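Local coordinates for GDP-mannose-dependent alpha-(1-6)-phosphatidylinositol monomannoside mannosyltransferase (Corynebacterium glutamicum, PDB 3OKP), which is a glycosyltransferase of the GT-B class, built from two Rossmann-like domains, and binds guanosine-5'-diphosphate-alpha-d-mannose, at residues L8-D13 / H76-I81; S36-A41 / R83-D88. One frame throughout, in Å; residues are numbered along the deposited sequence.

Interaction 1 of 2, residues L8-D13 / H76-I81; sequences LVVTND and HAMAEI
Just two residues from each side carry this contact, and the least ordinary of them is Met-78, whose thioether reaches the sheet broadside. The extended first two torsions (chi1 -179°) carry CG and SD out to the strand, and the bend at chi3 affects only the terminal methyl. Its SD lies 3.9 Å from Val-10 CG2, and the same methyl also meets Met-78 CG at 4.0 Å, the two side chains crossing at roughly a right angle. Met-78 CG is shared, since Leu-8 CD2 touches it from two residues earlier on the strand at 4.1 Å. One turn along the helix, Ile-81 offers its branch methyl. CG2 lies anti to the backbone N, while CG1 (chi1 -64°) lies beside that N and anti to the carbonyl carbon. Ile-81 CG2 rests against the forked end of Leu-8, 3.7 Å from CD1 and 3.9 Å from CD2.

The contact illustrates how a Rossmann-like domain covers its sheet. Helix 72-84 belongs to the crossover that carries the chain from strand 59-63 past strands 37-42 and 7-11 to strand 89-92, and its segment runs antiparallel to inner strand 7-11, the axes of the two segments approaching to 10.5 Å. Leu-8 and Val-10 alternate with Val-9, which faces the other side of the sheet. Phe-92 flanks both Val-10 and Met-78, while Phe-40 borders Leu-8 and Ile-81, so the apolar layer extends into both neighbouring strands. No hydrogen bond crosses the interface. Beyond the strand end, Thr-11 OG1 accepts the amide of Asp-13 N at 2.8 Å, forming an ST turn.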
ATOM      1  N   LEU A   8      13.651  12.997  13.332  1.00 11.07           N
ATOM      2  CA  LEU A   8      14.319  11.714  13.501  1.00 10.80           C
ATOM      3  C   LEU A   8      13.308  10.595  13.277  1.00 10.43           C
ATOM      4  O   LEU A   8      12.293  10.517  13.975  1.00 10.59           O
ATOM      5  CB  LEU A   8      14.958  11.594  14.890  1.00 10.98           C
ATOM      6  CG  LEU A   8      15.661  10.276  15.251  1.00 10.99           C
ATOM      7  CD1 LEU A   8      16.913  10.057  14.404  1.00 11.04           C
ATOM      8  CD2 LEU A   8      16.001  10.241  16.732  1.00 11.24           C
ATOM      9  N   VAL A   9      13.586   9.748  12.290  1.00 10.05           N
ATOM     10  CA  VAL A   9      12.752   8.583  12.001  1.00  9.85           C
ATOM     11  C   VAL A   9      13.322   7.371  12.736  1.00  9.79           C
ATOM     12  O   VAL A   9      14.466   6.971  12.496  1.00 10.09           O
ATOM     13  CB  VAL A   9      12.662   8.300  10.475  1.00  9.67           C
ATOM     14  CG1 VAL A   9      11.737   7.118  10.194  1.00  9.70           C
ATOM     15  CG2 VAL A   9      12.192   9.540   9.716  1.00  9.83           C
ATOM     16  N   VAL A  10      12.522   6.805  13.637  1.00  9.62           N
ATOM     17  CA  VAL A  10      12.936   5.674  14.469  1.00  9.58           C
ATOM     18  C   VAL A  10      12.212   4.425  13.981  1.00  9.56           C
ATOM     19  O   VAL A  10      10.982   4.365  14.014  1.00  9.24           O
ATOM     20  CB  VAL A  10      12.626   5.928  15.970  1.00  9.70           C
ATOM     21  CG1 VAL A  10      13.002   4.714  16.825  1.00  9.75           C
ATOM     22  CG2 VAL A  10      13.345   7.178  16.464  1.00  9.37           C
ATOM     23  N   THR A  11      12.973   3.430  13.529  1.00  9.76           N
ATOM     24  CA  THR A  11      12.372   2.299  12.822  1.00  9.94           C
ATOM     25  C   THR A  11      13.205   1.015  12.821  1.00 10.37           C
ATOM     26  O   THR A  11      14.432   1.048  12.702  1.00 10.34           O
ATOM     27  CB  THR A  11      11.990   2.694  11.356  1.00  9.86           C
ATOM     28  OG1 THR A  11      11.333   1.601  10.707  1.00 10.09           O
ATOM     29  CG2 THR A  11      13.219   3.124  10.543  1.00  9.79           C
ATOM     30  N   ASN A  12      12.507  -0.111  12.955  1.00 10.69           N
ATOM     31  CA  ASN A  12      13.083  -1.427  12.716  1.00 11.23           C
ATOM     32  C   ASN A  12      12.907  -1.835  11.249  1.00 11.67           C
ATOM     33  O   ASN A  12      13.447  -2.849  10.809  1.00 12.06           O
ATOM     34  CB  ASN A  12      12.426  -2.462  13.636  1.00 11.34           C
ATOM     35  CG  ASN A  12      13.117  -3.816  13.589  1.00 11.35           C
ATOM     36  OD1 ASN A  12      14.331  -3.912  13.750  1.00 10.42           O
ATOM     37  ND2 ASN A  12      12.339  -4.868  13.365  1.00 10.80           N
ATOM     38  N   ASP A  13      12.150  -1.034  10.502  1.00 11.82           N
ATOM     39  CA  ASP A  13      11.776  -1.363   9.128  1.00 12.67           C
ATOM     40  C   ASP A  13      12.372  -0.362   8.140  1.00 12.66           C
ATOM     41  O   ASP A  13      11.759   0.659   7.837  1.00 13.02           O
ATOM     42  CB  ASP A  13      10.249  -1.374   8.979  1.00 12.63           C
ATOM     43  CG  ASP A  13       9.557  -2.233  10.022  1.00 13.68           C
ATOM     44  OD1 ASP A  13       9.842  -3.450  10.092  1.00 14.25           O
ATOM     45  OD2 ASP A  13       8.713  -1.686  10.765  1.00 14.85           O
ATOM     46  N   HIS A  76      17.989   5.290  25.203  1.00 12.11           N
ATOM     47  CA  HIS A  76      19.138   6.150  25.519  1.00 12.91           C
ATOM     48  C   HIS A  76      19.819   6.657  24.250  1.00 12.69           C
ATOM     49  O   HIS A  76      20.142   7.845  24.140  1.00 12.88           O
ATOM     50  CB  HIS A  76      20.154   5.405  26.400  1.00 13.43           C
ATOM     51  CG  HIS A  76      21.350   6.227  26.780  1.00 14.53           C
ATOM     52  ND1 HIS A  76      21.546   6.711  28.055  1.00 15.55           N
ATOM     53  CD2 HIS A  76      22.412   6.650  26.052  1.00 15.54           C
ATOM     54  CE1 HIS A  76      22.677   7.394  28.099  1.00 16.27           C
ATOM     55  NE2 HIS A  76      23.220   7.376  26.895  1.00 15.92           N
ATOM     56  N   ALA A  77      20.037   5.745  23.302  1.00 12.36           N
ATOM     57  CA  ALA A  77      20.671   6.071  22.031  1.00 12.29           C
ATOM     58  C   ALA A  77      19.811   7.037  21.220  1.00 11.95           C
ATOM     59  O   ALA A  77      20.331   7.978  20.615  1.00 11.85           O
ATOM     60  CB  ALA A  77      20.953   4.805  21.235  1.00 12.09           C
ATOM     61  N   MET A  78      18.498   6.798  21.218  1.00 11.57           N
ATOM     62  CA  MET A  78      17.538   7.692  20.568  1.00 11.35           C
ATOM     63  C   MET A  78      17.584   9.088  21.192  1.00 11.89           C
ATOM     64  O   MET A  78      17.614  10.093  20.477  1.00 11.78           O
ATOM     65  CB  MET A  78      16.118   7.125  20.657  1.00 10.92           C
ATOM     66  CG  MET A  78      15.064   7.989  19.969  1.00 10.74           C
ATOM     67  SD  MET A  78      13.363   7.547  20.365  1.00 10.35           S
ATOM     68  CE  MET A  78      13.273   7.998  22.098  1.00 10.79           C
ATOM     69  N   ALA A  79      17.601   9.130  22.524  1.00 12.55           N
ATOM     70  CA  ALA A  79      17.640  10.379  23.281  1.00 13.40           C
ATOM     71  C   ALA A  79      18.865  11.235  22.949  1.00 14.08           C
ATOM     72  O   ALA A  79      18.753  12.454  22.814  1.00 14.31           O
ATOM     73  CB  ALA A  79      17.577  10.093  24.783  1.00 13.81           C
ATOM     74  N   GLU A  80      20.027  10.596  22.819  1.00 14.58           N
ATOM     75  CA  GLU A  80      21.263  11.327  22.533  1.00 15.39           C
ATOM     76  C   GLU A  80      21.318  11.877  21.106  1.00 15.09           C
ATOM     77  O   GLU A  80      21.910  12.932  20.874  1.00 15.37           O
ATOM     78  CB  GLU A  80      22.499  10.482  22.853  1.00 15.85           C
ATOM     79  CG  GLU A  80      22.861  10.461  24.344  1.00 17.75           C
ATOM     80  CD  GLU A  80      23.107  11.852  24.919  1.00 19.27           C
ATOM     81  OE1 GLU A  80      23.984  12.574  24.396  1.00 19.51           O
ATOM     82  OE2 GLU A  80      22.418  12.225  25.894  1.00 20.17           O
ATOM     83  N   ILE A  81      20.692  11.168  20.167  1.00 14.42           N
ATOM     84  CA  ILE A  81      20.569  11.645  18.788  1.00 14.32           C
ATOM     85  C   ILE A  81      19.648  12.868  18.731  1.00 14.48           C
ATOM     86  O   ILE A  81      19.966  13.861  18.069  1.00 14.49           O
ATOM     87  CB  ILE A  81      20.064  10.533  17.828  1.00 13.78           C
ATOM     88  CG1 ILE A  81      21.086   9.391  17.742  1.00 14.04           C
ATOM     89  CG2 ILE A  81      19.784  11.104  16.431  1.00 13.21           C
ATOM     90  CD1 ILE A  81      20.525   8.085  17.171  1.00 13.53           C
TER

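Interaction 2 of 2, residues S36-A41 / R83-D88; sequences SIVVFA and REREID
Arg-85 spreads its aliphatic shank over a single methyl of Val-38, and the contact can be read along that side chain. Its CB stands 4.5 Å from Val-38 CG2, at the margin of contact. The next atom, CG, comes to 4.3 Å of the same Val-38 CG2. Two like-handed bends (chi1 -72°, chi2 -74°) curl the start of the chain, keeping CD beside the methyl as well, again 4.3 Å from Val-38 CG2, before it extends to NE. There the character changes: the nitrogen forms a salt bridge with Glu-59 OE1 on the edge strand 59-63. The charged end is thus held toward the edge strand, while the methylenes lie loosely beside Val-38 CG2.

In the Rossmann-like topology this is the turn that delivers the chain from helix 72-84 into strand 89-92. Arg-85 is the first residue to depart from helical backbone angles, and Glu-86 takes a left-handed conformation that redirects the chain. A weak bond from Glu-86 N to Arg-83 O spans 3.4 Å at this helix end, and Lys-6 NZ takes up the carbonyl oxygen of Arg-85. The redirected chain brings Ile-87 back to the sheet, where the end of its side chain lies nearer the strand than its first bond suggests. Ile-87 CD1 approaches Val-38 CG2 to 4.3 Å. It also lies 3.8 Å from Arg-85 CB, and the two side chains meet one valine methyl together. On the sheet, Val-38 is flanked by Ile-61 and Leu-8.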
ATOM      1  N   SER A  36      16.642  17.920   6.554  1.00 14.49           N
ATOM      2  CA  SER A  36      15.719  17.950   7.696  1.00 14.38           C
ATOM      3  C   SER A  36      15.341  16.550   8.200  1.00 13.72           C
ATOM      4  O   SER A  36      14.473  16.409   9.065  1.00 13.53           O
ATOM      5  CB  SER A  36      14.456  18.751   7.346  1.00 14.55           C
ATOM      6  OG  SER A  36      13.542  17.978   6.579  1.00 14.73           O
ATOM      7  N   ILE A  37      16.004  15.526   7.664  1.00 13.37           N
ATOM      8  CA  ILE A  37      15.702  14.136   7.996  1.00 12.82           C
ATOM      9  C   ILE A  37      16.937  13.397   8.503  1.00 12.58           C
ATOM     10  O   ILE A  37      18.009  13.471   7.892  1.00 12.81           O
ATOM     11  CB  ILE A  37      15.135  13.360   6.768  1.00 12.94           C
ATOM     12  CG1 ILE A  37      13.784  13.937   6.312  1.00 13.33           C
ATOM     13  CG2 ILE A  37      15.045  11.851   7.063  1.00 12.72           C
ATOM     14  CD1 ILE A  37      12.580  13.565   7.193  1.00 14.26           C
ATOM     15  N   VAL A  38      16.774  12.696   9.626  1.00 11.69           N
ATOM     16  CA  VAL A  38      17.763  11.735  10.114  1.00 11.23           C
ATOM     17  C   VAL A  38      17.032  10.425  10.422  1.00 10.46           C
ATOM     18  O   VAL A  38      15.929  10.444  10.969  1.00 10.10           O
ATOM     19  CB  VAL A  38      18.506  12.234  11.390  1.00 11.47           C
ATOM     20  CG1 VAL A  38      19.625  11.268  11.777  1.00 11.49           C
ATOM     21  CG2 VAL A  38      19.076  13.641  11.186  1.00 12.12           C
ATOM     22  N   VAL A  39      17.635   9.298  10.053  1.00 10.18           N
ATOM     23  CA  VAL A  39      17.049   7.983  10.333  1.00  9.81           C
ATOM     24  C   VAL A  39      17.870   7.234  11.380  1.00  9.86           C
ATOM     25  O   VAL A  39      19.102   7.231  11.330  1.00 10.06           O
ATOM     26  CB  VAL A  39      16.901   7.119   9.048  1.00  9.91           C
ATOM     27  CG1 VAL A  39      16.305   5.743   9.369  1.00  9.51           C
ATOM     28  CG2 VAL A  39      16.035   7.836   8.012  1.00  9.74           C
ATOM     29  N   PHE A  40      17.166   6.626  12.332  1.00  9.59           N
ATOM     30  CA  PHE A  40      17.743   5.718  13.321  1.00  9.77           C
ATOM     31  C   PHE A  40      17.117   4.339  13.086  1.00  9.94           C
ATOM     32  O   PHE A  40      15.944   4.112  13.399  1.00  9.42           O
ATOM     33  CB  PHE A  40      17.469   6.246  14.740  1.00  9.72           C
ATOM     34  CG  PHE A  40      18.048   5.399  15.852  1.00  9.99           C
ATOM     35  CD1 PHE A  40      19.367   4.945  15.801  1.00 10.30           C
ATOM     36  CD2 PHE A  40      17.274   5.088  16.973  1.00  9.94           C
ATOM     37  CE1 PHE A  40      19.899   4.174  16.836  1.00 10.41           C
ATOM     38  CE2 PHE A  40      17.795   4.320  18.014  1.00  9.55           C
ATOM     39  CZ  PHE A  40      19.110   3.860  17.946  1.00 10.06           C
ATOM     40  N   ALA A  41      17.903   3.431  12.506  1.00 10.38           N
ATOM     41  CA  ALA A  41      17.385   2.139  12.049  1.00 10.75           C
ATOM     42  C   ALA A  41      18.232   0.949  12.499  1.00 11.41           C
ATOM     43  O   ALA A  41      19.445   1.064  12.658  1.00 11.56           O
ATOM     44  CB  ALA A  41      17.235   2.141  10.528  1.00 10.52           C
ATOM     45  N   ARG A  83      19.122  15.114  20.976  1.00 17.66           N
ATOM     46  CA  ARG A  83      19.836  16.283  21.478  1.00 19.35           C
ATOM     47  C   ARG A  83      21.006  16.713  20.585  1.00 19.59           C
ATOM     48  O   ARG A  83      21.209  17.909  20.372  1.00 20.20           O
ATOM     49  CB  ARG A  83      20.288  16.059  22.925  1.00 19.90           C
ATOM     50  CG  ARG A  83      19.115  15.928  23.904  1.00 20.70           C
ATOM     51  CD  ARG A  83      19.576  15.676  25.327  1.00 21.56           C
ATOM     52  NE  ARG A  83      20.048  14.304  25.524  1.00 24.20           N
ATOM     53  CZ  ARG A  83      19.407  13.377  26.231  1.00 24.73           C
ATOM     54  NH1 ARG A  83      18.255  13.656  26.830  1.00 25.30           N
ATOM     55  NH2 ARG A  83      19.926  12.162  26.349  1.00 25.47           N
ATOM     56  N   GLU A  84      21.754  15.745  20.054  1.00 19.42           N
ATOM     57  CA  GLU A  84      22.923  16.040  19.213  1.00 19.82           C
ATOM     58  C   GLU A  84      22.549  16.633  17.853  1.00 19.69           C
ATOM     59  O   GLU A  84      23.207  17.559  17.371  1.00 20.10           O
ATOM     60  CB  GLU A  84      23.789  14.792  19.016  1.00 19.71           C
ATOM     61  N   ARG A  85      21.495  16.098  17.240  1.00 18.93           N
ATOM     62  CA  ARG A  85      21.040  16.585  15.939  1.00 18.77           C
ATOM     63  C   ARG A  85      19.971  17.672  16.056  1.00 18.61           C
ATOM     64  O   ARG A  85      19.409  18.098  15.047  1.00 18.65           O
ATOM     65  CB  ARG A  85      20.542  15.424  15.068  1.00 18.29           C
ATOM     66  CG  ARG A  85      21.639  14.511  14.531  1.00 19.30           C
ATOM     67  CD  ARG A  85      22.432  15.173  13.398  1.00 21.56           C
ATOM     68  NE  ARG A  85      23.475  14.291  12.875  1.00 22.54           N
ATOM     69  CZ  ARG A  85      24.764  14.363  13.197  1.00 23.92           C
ATOM     70  NH1 ARG A  85      25.201  15.287  14.050  1.00 24.72           N
ATOM     71  NH2 ARG A  85      25.625  13.508  12.661  1.00 23.93           N
ATOM     72  N   GLU A  86      19.705  18.120  17.284  1.00 18.56           N
ATOM     73  CA  GLU A  86      18.686  19.144  17.567  1.00 18.79           C
ATOM     74  C   GLU A  86      17.330  18.804  16.932  1.00 17.44           C
ATOM     75  O   GLU A  86      16.755  19.593  16.173  1.00 17.50           O
ATOM     76  CB  GLU A  86      19.174  20.542  17.155  1.00 19.46           C
ATOM     77  CG  GLU A  86      20.282  21.103  18.045  1.00 21.22           C
ATOM     78  CD  GLU A  86      20.558  22.579  17.795  1.00 22.20           C
ATOM     79  OE1 GLU A  86      20.820  22.960  16.632  1.00 23.85           O
ATOM     80  OE2 GLU A  86      20.524  23.361  18.769  1.00 25.13           O
ATOM     81  N   ILE A  87      16.835  17.614  17.262  1.00 16.05           N
ATOM     82  CA  ILE A  87      15.625  17.060  16.663  1.00 14.57           C
ATOM     83  C   ILE A  87      14.350  17.682  17.239  1.00 14.36           C
ATOM     84  O   ILE A  87      14.180  17.766  18.458  1.00 14.29           O
ATOM     85  CB  ILE A  87      15.596  15.508  16.815  1.00 14.03           C
ATOM     86  CG1 ILE A  87      16.766  14.851  16.058  1.00 13.38           C
ATOM     87  CG2 ILE A  87      14.250  14.928  16.393  1.00 13.28           C
ATOM     88  CD1 ILE A  87      16.804  15.105  14.547  1.00 12.66           C
ATOM     89  N   ASP A  88      13.467  18.112  16.339  1.00 13.72           N
ATOM     90  CA  ASP A  88      12.171  18.682  16.691  1.00 13.48           C
ATOM     91  C   ASP A  88      11.076  17.619  16.705  1.00 12.77           C
ATOM     92  O   ASP A  88      10.280  17.556  17.643  1.00 13.04           O
ATOM     93  CB  ASP A  88      11.797  19.792  15.700  1.00 13.83           C
ATOM     94  CG  ASP A  88      12.821  20.912  15.666  1.00 14.35           C
ATOM     95  OD1 ASP A  88      12.941  21.640  16.674  1.00 14.08           O
ATOM     96  OD2 ASP A  88      13.500  21.066  14.629  1.00 14.09           O
TER

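How the interactions relate
Interactions 1 and 2 lie in the same Rossmann-like domain, their centres 8 Å apart, and adjoin on the same face of the sheet, largely through apolar side chains. Their segments alternate along the chain: strands 7-11 and 37-42 come first, then helix 72-84 and its exit turn. The two strands are parallel neighbours in the seven-stranded sheet, joined by backbone bonds such as Val-9 N to Val-38 O at 2.8 Å. Interaction 1 seats the helix over the inner strand, whereas interaction 2 uses the helix end and following turn over the next strand outward. Ile-81 CD1 on Phe-40 CD1, at 3.6 Å, ties the two together. Helix 72-84 and that turn thereby cover both strands.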